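Local coordinates for protein endolysin 2638A (Staphylococcus phage 2638A, PDB 7AQH) that degrades the peptidoglycan of the host cell wall to lyse the cell and release phage particles, this chain being its C-terminal SH3b cell wall-binding domain, at residues G41-Q44 and K45-I49. Residues are numbered along the deposited sequence; the frame is centred on the assembly and turned at random.
Sequences GVLQ and KGQTI
Gln47 sets CG beside its own backbone N (chi1 -67°) and runs extended beyond it, which carries its amide back across the turn to Gln44; Leu43, with CG anti to the backbone N (chi1 -160°), brings its branched end against the same side chain. Gln47 OE1 accepts the backbone N-H of Gln44 at 2.8 Å from Gln44 N, the donor tilted moderately from the amide plane. In return Gln47 N donates to Gln44 O over 3.2 Å, closing a type II beta turn from Gln44 to Gln47. Both polar backbone atoms of Gln44 are thus taken by a single residue, one by its main chain and one by its side chain. Gly46 holds the third position of the turn, at a phi of 86° that suits glycine in a type II turn. Beside the amide, Leu43 CD1 lies 3.7 Å from Gln47 CB, so the aliphatic root of the glutamine packs against one leucine methyl. The same CD1 comes within 3.2 Å of Gln47 OE1, a close methyl-to-oxygen contact rather than a bond. The other methyl, CD2, meets the branch methyl of Ile49, at 3.7 Å from Ile49 CG2. Leu43 and Ile49 also share Met75 of strand 72-77, while Val20 and Phe18 of strand 10-20 touch Leu43 and Ile49 respectively. Lys45 NZ is hydrogen-bonded to Thr21 O. The turn links strands 39-43 and 48-51, which pair with different neighbours, 26-30 and 10-20, in the SH3b sheet. The two hydrogen bonds and the neighbouring apolar contact should therefore hold this exposed corner in shape, with the Gln47 side chain serving both: its amide oxygen fixes the backbone of Gln44, and its CB packs on Leu43.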
# COMPACT_ATOMS: atom_id res chain seq x y z
N GLY A 41 4.79 11.38 -0.79
CA GLY A 41 5.79 11.47 0.24
C GLY A 41 6.52 10.16 0.41
O GLY A 41 6.38 9.23 -0.40
N VAL A 42 7.32 10.07 1.47
CA VAL A 42 8.10 8.88 1.77
C VAL A 42 7.97 8.56 3.25
O VAL A 42 8.24 9.42 4.10
CB VAL A 42 9.58 9.05 1.40
CG1 VAL A 42 10.39 7.85 1.89
CG2 VAL A 42 9.74 9.22 -0.11
N LEU A 43 7.53 7.34 3.56
CA LEU A 43 7.48 6.86 4.94
C LEU A 43 8.79 6.14 5.26
O LEU A 43 9.09 5.11 4.65
CB LEU A 43 6.28 5.94 5.16
CG LEU A 43 5.83 5.76 6.61
CD1 LEU A 43 5.37 7.09 7.19
CD2 LEU A 43 4.74 4.71 6.71
N GLN A 44 9.55 6.69 6.20
CA GLN A 44 10.88 6.18 6.51
C GLN A 44 10.80 5.03 7.51
O GLN A 44 9.78 4.78 8.15
CB GLN A 44 11.76 7.30 7.07
CG GLN A 44 11.78 8.57 6.24
CD GLN A 44 12.57 9.68 6.90
OE1 GLN A 44 12.11 10.82 6.97
NE2 GLN A 44 13.77 9.36 7.37
N LYS A 45 11.93 4.33 7.65
CA LYS A 45 12.02 3.23 8.61
C LYS A 45 11.65 3.72 10.01
O LYS A 45 11.94 4.85 10.39
CB LYS A 45 13.43 2.65 8.61
CG LYS A 45 13.61 1.44 9.52
CD LYS A 45 14.96 0.77 9.30
CE LYS A 45 15.18 -0.37 10.28
NZ LYS A 45 14.36 -1.56 9.93
N GLY A 46 11.00 2.84 10.77
CA GLY A 46 10.57 3.14 12.11
C GLY A 46 9.22 3.82 12.21
O GLY A 46 8.53 3.65 13.22
N GLN A 47 8.83 4.58 11.19
CA GLN A 47 7.54 5.26 11.23
C GLN A 47 6.41 4.26 11.05
O GLN A 47 6.53 3.28 10.32
CB GLN A 47 7.47 6.34 10.14
CG GLN A 47 8.42 7.50 10.36
CD GLN A 47 8.30 8.56 9.28
OE1 GLN A 47 8.19 8.24 8.09
NE2 GLN A 47 8.30 9.82 9.69
N THR A 48 5.29 4.52 11.74
CA THR A 48 4.15 3.63 11.74
C THR A 48 2.89 4.38 11.31
O THR A 48 2.72 5.57 11.60
CB THR A 48 3.91 3.03 13.14
OG1 THR A 48 5.08 2.33 13.56
CG2 THR A 48 2.73 2.08 13.11
N ILE A 49 2.02 3.67 10.60
CA ILE A 49 0.74 4.20 10.16
C ILE A 49 -0.32 3.13 10.36
O ILE A 49 -0.02 1.94 10.47
CB ILE A 49 0.78 4.66 8.68
CG1 ILE A 49 1.21 3.51 7.76
CG2 ILE A 49 1.71 5.84 8.50
CD1 ILE A 49 0.10 2.55 7.38